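Local structure of naphthalene dioxygenase large subunit (Rhodococcus sp., 2B1X) at residues L10-L14 / W431-L436; S19-A25 / L393-R399; F236-H242 / A414-A420. The protein is the large subunit of a Rieske-type oxygenase, holding a [2Fe-2S] cluster in one domain and a mononuclear iron ion in another. One frame throughout, in Å; residues are numbered along the deposited sequence.

The three contacts form a row, interaction 2 in the middle and on the same side of the chain's centre as each of the others. Interactions 1 and 2, centres about 14 Å apart, meet where Gly-13 CA lies 3.6 Å from Pro-24 CD, so helix 4-16 packs against the following strand 22-24. Interactions 2 and 3, whose centres are about 18 Å apart, meet where Met-397 SD comes 3.3 Å from Ala-420 N; both touch the second subunit. Interactions 1 and 3 do not touch. Of interactions 2 and 3, interaction 3 lies nearer the iron ion held by His-216, His-221 and Asp-372: the Phe-236 side chain is about 9 Å from it, against about 14 Å for Met-397.

Interaction 1: L10-L14 / W431-L436; sequences LQKGL and WMQLML
Leu-10 acts as a knob in a hole on helix 422-436, lodged among Trp-431, Met-432, Met-435 and Leu-436. CD2 comes 3.6 Å from CZ3 of the Trp-431 indole, the two side chains crossing at about a right angle, whereas CD1 lies 3.8 Å from Met-435 CB. Nearer the backbone, Leu-10 CB rests 3.8 Å from Leu-436 CG. One turn on, Leu-14 and Leu-436 slide past each other in opposite directions, CD2 of the first 3.6 Å from CD1 of the second. Gly-13, lacking a side chain, admits the thioether: Met-432 SD sits 3.5 Å from Gly-13 C, and the bend at chi3 (-79°) lays the terminal methyl beside the glycine carbonyl. The axes of segments 10-14 and 431-436 run roughly antiparallel (147°) and approach to 9.7 Å. Behind this layer, Met-435 CG covers part of one indole face, and Trp-431 NE1 is hydrogen-bonded to Glu-37 of helix 31-40, consistent with a fixed orientation of the ring. No hydrogen bond joins the two segments; their cohesion rests on apolar burial and close fit, with the side chains of exposed Gln-11 and Gln-433 touching through CG at the margin.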
loop_
_atom_site.group_PDB
_atom_site.type_symbol
_atom_site.label_atom_id
_atom_site.label_comp_id
_atom_site.label_asym_id
_atom_site.label_seq_id
_atom_site.Cartn_x
_atom_site.Cartn_y
_atom_site.Cartn_z
ATOM N N LEU A 10 -15.068 -27.385 5.606
ATOM C CA LEU A 10 -16.459 -27.060 5.325
ATOM C C LEU A 10 -17.385 -28.223 5.685
ATOM O O LEU A 10 -18.456 -28.006 6.219
ATOM C CB LEU A 10 -16.639 -26.639 3.862
ATOM C CG LEU A 10 -15.868 -25.370 3.432
ATOM C CD1 LEU A 10 -15.773 -25.243 1.890
ATOM C CD2 LEU A 10 -16.522 -24.163 4.030
ATOM N N GLN A 11 -16.962 -29.450 5.363
ATOM C CA GLN A 11 -17.761 -30.658 5.692
ATOM C C GLN A 11 -17.951 -30.802 7.188
ATOM O O GLN A 11 -19.053 -31.052 7.659
ATOM C CB GLN A 11 -17.153 -31.923 5.079
ATOM C CG GLN A 11 -17.368 -31.995 3.567
ATOM C CD GLN A 11 -16.568 -33.074 2.867
ATOM O OE1 GLN A 11 -15.596 -33.605 3.416
ATOM N NE2 GLN A 11 -16.982 -33.411 1.653
ATOM N N LYS A 12 -16.866 -30.640 7.932
ATOM C CA LYS A 12 -16.932 -30.647 9.376
ATOM C C LYS A 12 -17.858 -29.516 9.885
ATOM O O LYS A 12 -18.696 -29.731 10.760
ATOM C CB LYS A 12 -15.513 -30.525 9.969
ATOM C CG LYS A 12 -15.490 -30.875 11.478
ATOM C CD LYS A 12 -14.313 -30.205 12.158
ATOM C CE LYS A 12 -14.251 -30.564 13.604
ATOM N NZ LYS A 12 -14.921 -29.519 14.416
ATOM N N GLY A 13 -17.724 -28.334 9.294
ATOM C CA GLY A 13 -18.536 -27.193 9.646
ATOM C C GLY A 13 -20.018 -27.466 9.474
ATOM O O GLY A 13 -20.813 -27.076 10.295
ATOM N N LEU A 14 -20.371 -28.158 8.395
ATOM C CA LEU A 14 -21.761 -28.443 8.078
ATOM C C LEU A 14 -22.375 -29.395 9.106
ATOM O O LEU A 14 -23.559 -29.303 9.419
ATOM C CB LEU A 14 -21.866 -28.978 6.650
ATOM C CG LEU A 14 -23.030 -28.503 5.778
ATOM C CD1 LEU A 14 -23.527 -27.068 6.102
ATOM C CD2 LEU A 14 -22.651 -28.618 4.319
ATOM N N TRP A 431 -24.217 -20.620 3.581
ATOM C CA TRP A 431 -22.928 -20.198 3.010
ATOM C C TRP A 431 -22.081 -21.473 2.773
ATOM O O TRP A 431 -21.527 -21.646 1.712
ATOM C CB TRP A 431 -22.246 -19.201 3.993
ATOM C CG TRP A 431 -20.873 -18.747 3.588
ATOM C CD1 TRP A 431 -20.577 -17.667 2.851
ATOM C CD2 TRP A 431 -19.635 -19.380 3.900
ATOM N NE1 TRP A 431 -19.219 -17.549 2.672
ATOM C CE2 TRP A 431 -18.605 -18.593 3.312
ATOM C CE3 TRP A 431 -19.277 -20.527 4.628
ATOM C CZ2 TRP A 431 -17.240 -18.937 3.390
ATOM C CZ3 TRP A 431 -17.919 -20.864 4.719
ATOM C CH2 TRP A 431 -16.916 -20.056 4.107
ATOM N N MET A 432 -22.041 -22.366 3.765
ATOM C CA MET A 432 -21.259 -23.592 3.680
ATOM C C MET A 432 -21.796 -24.551 2.614
ATOM O O MET A 432 -21.007 -25.126 1.870
ATOM C CB MET A 432 -21.161 -24.281 5.051
ATOM C CG MET A 432 -20.163 -23.612 6.028
ATOM S SD MET A 432 -19.964 -24.605 7.530
ATOM C CE MET A 432 -21.461 -24.171 8.450
ATOM N N GLN A 433 -23.123 -24.669 2.489
ATOM C CA GLN A 433 -23.708 -25.465 1.410
ATOM C C GLN A 433 -23.252 -24.937 0.033
ATOM O O GLN A 433 -22.872 -25.715 -0.845
ATOM C CB GLN A 433 -25.234 -25.522 1.514
ATOM C CG GLN A 433 -25.721 -26.309 2.771
ATOM C CD GLN A 433 -27.190 -26.127 3.070
ATOM O OE1 GLN A 433 -27.783 -25.136 2.674
ATOM N NE2 GLN A 433 -27.782 -27.082 3.818
ATOM N N LEU A 434 -23.282 -23.617 -0.134
ATOM C CA LEU A 434 -22.921 -23.014 -1.412
ATOM C C LEU A 434 -21.429 -23.197 -1.721
ATOM O O LEU A 434 -21.072 -23.446 -2.860
ATOM C CB LEU A 434 -23.319 -21.535 -1.478
ATOM C CG LEU A 434 -24.805 -21.200 -1.604
ATOM C CD1 LEU A 434 -24.985 -19.692 -1.586
ATOM C CD2 LEU A 434 -25.411 -21.779 -2.910
ATOM N N MET A 435 -20.596 -23.067 -0.686
ATOM C CA MET A 435 -19.149 -23.280 -0.771
ATOM C C MET A 435 -18.800 -24.702 -1.237
ATOM O O MET A 435 -17.818 -24.911 -1.965
ATOM C CB MET A 435 -18.499 -23.006 0.589
ATOM C CG MET A 435 -18.366 -21.546 0.983
ATOM S SD MET A 435 -17.302 -20.443 -0.046
ATOM C CE MET A 435 -15.652 -20.954 0.569
ATOM N N LEU A 436 -19.605 -25.674 -0.805
ATOM C CA LEU A 436 -19.376 -27.078 -1.143
ATOM C C LEU A 436 -20.071 -27.542 -2.424
ATOM O O LEU A 436 -19.808 -28.646 -2.891
ATOM C CB LEU A 436 -19.795 -27.996 0.013
ATOM C CG LEU A 436 -18.831 -28.121 1.183
ATOM C CD1 LEU A 436 -19.532 -28.728 2.435
ATOM C CD2 LEU A 436 -17.597 -28.941 0.792
#

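Interaction 2: S19-A25 / L393-R399; sequences SDWTVPA and LNYQMGR
Arg-399 crosses over one face of the Trp-21 indole and ends on the backbone of Ser-19. Its CA stands over the six-membered ring as a CH-pi contact, 3.7 Å from the centroid. CB follows at 3.7 Å from Trp-21 CE3, CG lies 3.8 Å above the indole plane over its centre, and CD comes 3.9 Å from Trp-21 CG. With CG anti to the backbone N (chi1 -158°) and the chain extended to NE, the guanidinium rises away from the indole on its five-membered side, planes at 90°; any cation-pi attraction is at most weak. NE and NH2 grip the same oxygen side-on, at 2.9 and 3.0 Å from Ser-19 O, which lies in the guanidinium plane. Beside it, Gln-396 NE2 donates to Asp-20 O, 2.8 Å away and nearly straight (163°). Asn-394 OD1 accepts from Gln-396 N in an Asx turn, and Asn-394 O receives Arg-91 of the second subunit, from its cluster pocket. Thr-22 and Asn-394 form a non-hydrogen-bonded antiparallel pair, Val-23 and Leu-393 a hydrogen-bonded one. Beyond strand 392-394 and Tyr-395, a type II turn (Gln-396 to Arg-399) lies at the interface where, as in Rieske oxygenases, one subunit's Rieske domain faces its neighbour's catalytic domain.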
loop_
_atom_site.group_PDB
_atom_site.type_symbol
_atom_site.label_atom_id
_atom_site.label_comp_id
_atom_site.label_asym_id
_atom_site.label_seq_id
_atom_site.Cartn_x
_atom_site.Cartn_y
_atom_site.Cartn_z
ATOM N N SER A 19 -25.031 -29.513 15.456
ATOM C CA SER A 19 -24.863 -30.436 16.586
ATOM C C SER A 19 -24.194 -29.724 17.769
ATOM O O SER A 19 -24.856 -29.451 18.770
ATOM C CB SER A 19 -24.123 -31.702 16.173
ATOM O OG SER A 19 -22.930 -31.341 15.510
ATOM N N ASP A 20 -22.902 -29.395 17.642
ATOM C CA ASP A 20 -22.202 -28.576 18.644
ATOM C C ASP A 20 -22.703 -27.121 18.658
ATOM O O ASP A 20 -22.499 -26.425 19.631
ATOM C CB ASP A 20 -20.677 -28.580 18.386
ATOM C CG ASP A 20 -20.022 -29.926 18.681
ATOM O OD1 ASP A 20 -20.695 -30.835 19.227
ATOM O OD2 ASP A 20 -18.830 -30.185 18.402
ATOM N N TRP A 21 -23.353 -26.683 17.570
ATOM C CA TRP A 21 -23.677 -25.264 17.325
ATOM C C TRP A 21 -22.405 -24.385 17.307
ATOM O O TRP A 21 -22.359 -23.336 17.958
ATOM C CB TRP A 21 -24.698 -24.720 18.340
ATOM C CG TRP A 21 -26.100 -25.353 18.265
ATOM C CD1 TRP A 21 -26.417 -26.587 17.753
ATOM C CD2 TRP A 21 -27.343 -24.775 18.700
ATOM N NE1 TRP A 21 -27.771 -26.814 17.858
ATOM C CE2 TRP A 21 -28.366 -25.729 18.447
ATOM C CE3 TRP A 21 -27.698 -23.566 19.320
ATOM C CZ2 TRP A 21 -29.721 -25.497 18.754
ATOM C CZ3 TRP A 21 -29.037 -23.340 19.642
ATOM C CH2 TRP A 21 -30.036 -24.303 19.346
ATOM N N THR A 22 -21.377 -24.861 16.613
ATOM C CA THR A 22 -20.160 -24.082 16.385
ATOM C C THR A 22 -19.889 -24.037 14.897
ATOM O O THR A 22 -20.509 -24.773 14.143
ATOM C CB THR A 22 -18.934 -24.654 17.114
ATOM O OG1 THR A 22 -18.582 -25.921 16.545
ATOM C CG2 THR A 22 -19.238 -24.949 18.599
ATOM N N VAL A 23 -18.972 -23.173 14.485
ATOM C CA VAL A 23 -18.556 -23.066 13.070
ATOM C C VAL A 23 -17.033 -22.871 13.076
ATOM O O VAL A 23 -16.550 -22.160 13.956
ATOM C CB VAL A 23 -19.289 -21.867 12.353
ATOM C CG1 VAL A 23 -18.708 -21.604 10.921
ATOM C CG2 VAL A 23 -20.753 -22.146 12.236
ATOM N N PRO A 24 -16.282 -23.512 12.159
ATOM C CA PRO A 24 -14.830 -23.301 12.050
ATOM C C PRO A 24 -14.423 -21.854 11.823
ATOM O O PRO A 24 -14.963 -21.176 10.957
ATOM C CB PRO A 24 -14.444 -24.117 10.807
ATOM C CG PRO A 24 -15.512 -25.154 10.704
ATOM C CD PRO A 24 -16.752 -24.512 11.177
ATOM N N ALA A 25 -13.441 -21.419 12.597
ATOM C CA ALA A 25 -12.918 -20.057 12.537
ATOM C C ALA A 25 -12.210 -19.728 11.244
ATOM O O ALA A 25 -11.978 -18.546 10.933
ATOM C CB ALA A 25 -11.957 -19.812 13.761
ATOM N N LEU A 393 -15.859 -20.872 16.103
ATOM C CA LEU A 393 -16.716 -19.791 16.585
ATOM C C LEU A 393 -17.865 -20.392 17.406
ATOM O O LEU A 393 -18.379 -21.456 17.041
ATOM C CB LEU A 393 -17.258 -19.041 15.383
ATOM C CG LEU A 393 -16.218 -18.462 14.415
ATOM C CD1 LEU A 393 -16.890 -17.873 13.150
ATOM C CD2 LEU A 393 -15.306 -17.415 15.091
ATOM N N ASN A 394 -18.269 -19.728 18.505
ATOM C CA ASN A 394 -19.295 -20.283 19.355
ATOM C C ASN A 394 -20.660 -19.675 18.990
ATOM O O ASN A 394 -20.913 -18.485 19.212
ATOM C CB ASN A 394 -18.938 -20.091 20.861
ATOM C CG ASN A 394 -19.951 -20.762 21.816
ATOM O OD1 ASN A 394 -21.121 -20.385 21.864
ATOM N ND2 ASN A 394 -19.473 -21.727 22.620
ATOM N N TYR A 395 -21.526 -20.514 18.421
ATOM C CA TYR A 395 -22.876 -20.127 18.132
ATOM C C TYR A 395 -23.884 -20.902 19.010
ATOM O O TYR A 395 -25.023 -21.201 18.573
ATOM C CB TYR A 395 -23.135 -20.358 16.638
ATOM C CG TYR A 395 -22.467 -19.297 15.779
ATOM C CD1 TYR A 395 -21.311 -19.596 15.064
ATOM C CD2 TYR A 395 -23.012 -17.994 15.664
ATOM C CE1 TYR A 395 -20.695 -18.634 14.283
ATOM C CE2 TYR A 395 -22.391 -17.026 14.845
ATOM C CZ TYR A 395 -21.232 -17.368 14.183
ATOM O OH TYR A 395 -20.581 -16.461 13.399
ATOM N N GLN A 396 -23.474 -21.201 20.247
ATOM C CA GLN A 396 -24.275 -22.071 21.111
ATOM C C GLN A 396 -25.406 -21.399 21.913
ATOM O O GLN A 396 -26.013 -22.031 22.779
ATOM C CB GLN A 396 -23.376 -22.819 22.099
ATOM C CG GLN A 396 -22.257 -23.667 21.437
ATOM C CD GLN A 396 -21.556 -24.544 22.461
ATOM O OE1 GLN A 396 -21.245 -24.093 23.569
ATOM N NE2 GLN A 396 -21.285 -25.790 22.086
ATOM N N MET A 397 -25.665 -20.129 21.661
ATOM C CA MET A 397 -26.733 -19.428 22.382
ATOM C C MET A 397 -28.084 -20.111 22.153
ATOM O O MET A 397 -28.621 -20.109 21.041
ATOM C CB MET A 397 -26.791 -17.960 21.944
ATOM C CG MET A 397 -27.691 -17.102 22.819
ATOM S SD MET A 397 -27.805 -15.465 22.163
ATOM C CE MET A 397 -26.329 -14.776 22.776
ATOM N N GLY A 398 -28.635 -20.713 23.225
ATOM C CA GLY A 398 -29.960 -21.311 23.143
ATOM C C GLY A 398 -29.874 -22.823 23.001
ATOM O O GLY A 398 -30.886 -23.524 23.052
ATOM N N ARG A 399 -28.669 -23.338 22.822
ATOM C CA ARG A 399 -28.492 -24.787 22.725
ATOM C C ARG A 399 -29.106 -25.430 23.970
ATOM O O ARG A 399 -28.845 -25.009 25.124
ATOM C CB ARG A 399 -27.028 -25.151 22.607
ATOM C CG ARG A 399 -26.766 -26.507 22.005
ATOM C CD ARG A 399 -25.289 -26.804 21.817
ATOM N NE ARG A 399 -25.049 -28.146 21.307
ATOM C CZ ARG A 399 -24.779 -29.192 22.084
ATOM N NH1 ARG A 399 -24.720 -29.039 23.400
ATOM N NH2 ARG A 399 -24.566 -30.391 21.552
#

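Interaction 3: F236-H242 / A414-A420; sequences FALYGEH and AYPLDYA
Strand 413-415 is the outermost strand, within this chain, of the large antiparallel sheet of the catalytic domain, and it joins strand 240-244 through His-242 and Tyr-415. These two form a hydrogen-bonded pair: His-242 N is 3.0 Å from Tyr-415 O, and Tyr-415 N is 2.9 Å from His-242 O. Past Tyr-415 the chain curls back under the histidine. The imidazole, swung out with CG anti to the backbone N (chi1 -168°), donates from ND1 to Asp-418 OD1 at 2.9 Å; the bond is close to straight (163°) and the oxygen lies in the ring plane, although the carboxylate is turned 49° from that plane. Ala-420 CB sits 3.7 Å above one face of the ring, over its centre. Asn-423 N is hydrogen-bonded to His-242 NE2, and Asp-418 OD2 is hydrogen-bonded to His-295 NE2, which leaves both groups little freedom to rotate. The curved sheet and the long C-terminal helix 422-436 belong to the helix-grip fold of Bet v 1-like domains, and this bend carries the chain from the sheet's edge strand to that helix. At the other end, Asp-418 N donates to Ala-237 O, 2.8 Å away. Ala-237 CB lies over the Tyr-419 ring, 3.6 Å from its centroid and displaced toward the rim, while Leu-238 CD2 touches both Leu-417 CD1 and Tyr-419 CD1. Phe-236 CE2 comes 3.4 Å from Tyr-419 OH, a hydroxyl hydrogen-bonded to Pro-234 O; the backbone N of Tyr-419 is buried without a partner in the model.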
loop_
_atom_site.group_PDB
_atom_site.type_symbol
_atom_site.label_atom_id
_atom_site.label_comp_id
_atom_site.label_asym_id
_atom_site.label_seq_id
_atom_site.Cartn_x
_atom_site.Cartn_y
_atom_site.Cartn_z
ATOM N N PHE A 236 -33.733 -6.290 27.171
ATOM C CA PHE A 236 -34.526 -5.687 26.094
ATOM C C PHE A 236 -34.874 -6.626 24.921
ATOM O O PHE A 236 -35.954 -6.527 24.344
ATOM C CB PHE A 236 -33.878 -4.385 25.586
ATOM C CG PHE A 236 -32.832 -4.601 24.521
ATOM C CD1 PHE A 236 -33.108 -4.315 23.172
ATOM C CD2 PHE A 236 -31.569 -5.074 24.864
ATOM C CE1 PHE A 236 -32.131 -4.506 22.185
ATOM C CE2 PHE A 236 -30.601 -5.281 23.889
ATOM C CZ PHE A 236 -30.884 -4.985 22.543
ATOM N N ALA A 237 -33.968 -7.535 24.582
ATOM C CA ALA A 237 -34.167 -8.401 23.416
ATOM C C ALA A 237 -35.040 -9.617 23.697
ATOM O O ALA A 237 -35.472 -10.303 22.762
ATOM C CB ALA A 237 -32.853 -8.784 22.788
ATOM N N LEU A 238 -35.388 -9.828 24.972
ATOM C CA LEU A 238 -36.367 -10.838 25.323
ATOM C C LEU A 238 -37.760 -10.494 24.783
ATOM O O LEU A 238 -38.604 -11.391 24.595
ATOM C CB LEU A 238 -36.424 -11.053 26.850
ATOM C CG LEU A 238 -35.176 -11.601 27.556
ATOM C CD1 LEU A 238 -35.507 -11.919 29.022
ATOM C CD2 LEU A 238 -34.560 -12.833 26.829
ATOM N N TYR A 239 -38.010 -9.201 24.547
ATOM C CA TYR A 239 -39.327 -8.741 24.061
ATOM C C TYR A 239 -39.272 -8.645 22.551
ATOM O O TYR A 239 -39.509 -7.589 21.965
ATOM C CB TYR A 239 -39.722 -7.401 24.685
ATOM C CG TYR A 239 -39.627 -7.430 26.200
ATOM C CD1 TYR A 239 -38.483 -6.966 26.843
ATOM C CD2 TYR A 239 -40.684 -7.927 26.983
ATOM C CE1 TYR A 239 -38.363 -7.023 28.216
ATOM C CE2 TYR A 239 -40.578 -7.979 28.374
ATOM C CZ TYR A 239 -39.418 -7.523 28.984
ATOM O OH TYR A 239 -39.280 -7.546 30.362
ATOM N N GLY A 240 -38.912 -9.763 21.931
ATOM C CA GLY A 240 -38.722 -9.808 20.502
ATOM C C GLY A 240 -38.862 -11.203 19.930
ATOM O O GLY A 240 -39.117 -12.176 20.656
ATOM N N GLU A 241 -38.656 -11.287 18.619
ATOM C CA GLU A 241 -38.728 -12.535 17.869
ATOM C C GLU A 241 -37.503 -12.679 16.972
ATOM O O GLU A 241 -37.048 -11.706 16.409
ATOM C CB GLU A 241 -40.006 -12.549 17.050
ATOM C CG GLU A 241 -40.479 -13.941 16.663
ATOM C CD GLU A 241 -41.291 -14.649 17.755
ATOM O OE1 GLU A 241 -41.667 -14.020 18.763
ATOM O OE2 GLU A 241 -41.608 -15.850 17.575
ATOM N N HIS A 242 -36.964 -13.889 16.889
ATOM C CA HIS A 242 -35.758 -14.249 16.089
ATOM C C HIS A 242 -36.218 -15.211 14.976
ATOM O O HIS A 242 -36.678 -16.317 15.276
ATOM C CB HIS A 242 -34.773 -14.965 17.026
ATOM C CG HIS A 242 -33.375 -15.155 16.493
ATOM N ND1 HIS A 242 -32.401 -14.192 16.609
ATOM C CD2 HIS A 242 -32.764 -16.235 15.955
ATOM C CE1 HIS A 242 -31.260 -14.641 16.118
ATOM N NE2 HIS A 242 -31.445 -15.893 15.734
ATOM N N ALA A 414 -39.241 -19.442 13.781
ATOM C CA ALA A 414 -39.314 -18.299 14.685
ATOM C C ALA A 414 -39.177 -18.688 16.166
ATOM O O ALA A 414 -39.796 -19.642 16.626
ATOM C CB ALA A 414 -40.606 -17.557 14.459
ATOM N N TYR A 415 -38.405 -17.912 16.915
ATOM C CA TYR A 415 -38.209 -18.150 18.344
ATOM C C TYR A 415 -38.674 -16.929 19.153
ATOM O O TYR A 415 -38.417 -15.795 18.728
ATOM C CB TYR A 415 -36.734 -18.480 18.611
ATOM C CG TYR A 415 -36.267 -19.754 17.921
ATOM C CD1 TYR A 415 -35.596 -19.700 16.707
ATOM C CD2 TYR A 415 -36.552 -21.008 18.478
ATOM C CE1 TYR A 415 -35.178 -20.852 16.067
ATOM C CE2 TYR A 415 -36.170 -22.149 17.863
ATOM C CZ TYR A 415 -35.456 -22.072 16.663
ATOM O OH TYR A 415 -35.086 -23.225 16.082
ATOM N N PRO A 416 -39.330 -17.144 20.315
ATOM C CA PRO A 416 -40.005 -16.054 21.048
ATOM C C PRO A 416 -39.074 -15.171 21.911
ATOM O O PRO A 416 -39.466 -14.703 23.004
ATOM C CB PRO A 416 -41.026 -16.806 21.943
ATOM C CG PRO A 416 -40.323 -18.135 22.254
ATOM C CD PRO A 416 -39.412 -18.425 21.047
ATOM N N LEU A 417 -37.860 -14.947 21.428
ATOM C CA LEU A 417 -36.945 -13.988 22.009
ATOM C C LEU A 417 -35.955 -13.624 20.902
ATOM O O LEU A 417 -35.873 -14.338 19.894
ATOM C CB LEU A 417 -36.247 -14.586 23.243
ATOM C CG LEU A 417 -35.129 -15.632 23.042
ATOM C CD1 LEU A 417 -34.356 -15.889 24.339
ATOM C CD2 LEU A 417 -35.679 -16.951 22.505
ATOM N N ASP A 418 -35.177 -12.561 21.088
ATOM C CA ASP A 418 -34.139 -12.192 20.115
ATOM C C ASP A 418 -32.702 -12.250 20.690
ATOM O O ASP A 418 -31.772 -11.672 20.126
ATOM C CB ASP A 418 -34.471 -10.837 19.458
ATOM C CG ASP A 418 -33.724 -10.610 18.136
ATOM O OD1 ASP A 418 -33.282 -11.594 17.471
ATOM O OD2 ASP A 418 -33.479 -9.456 17.706
ATOM N N TYR A 419 -32.517 -12.945 21.809
ATOM C CA TYR A 419 -31.195 -13.401 22.197
ATOM C C TYR A 419 -31.081 -14.861 21.725
ATOM O O TYR A 419 -31.450 -15.779 22.432
ATOM C CB TYR A 419 -30.958 -13.320 23.729
ATOM C CG TYR A 419 -30.690 -11.931 24.263
ATOM C CD1 TYR A 419 -31.133 -11.575 25.541
ATOM C CD2 TYR A 419 -30.033 -10.950 23.481
ATOM C CE1 TYR A 419 -30.911 -10.272 26.054
ATOM C CE2 TYR A 419 -29.809 -9.651 23.974
ATOM C CZ TYR A 419 -30.260 -9.321 25.275
ATOM O OH TYR A 419 -30.066 -8.051 25.801
ATOM N N ALA A 420 -30.633 -15.047 20.501
ATOM C CA ALA A 420 -30.416 -16.386 19.963
ATOM C C ALA A 420 -29.372 -16.259 18.871
ATOM O O ALA A 420 -29.037 -15.141 18.470
ATOM C CB ALA A 420 -31.704 -16.990 19.417
#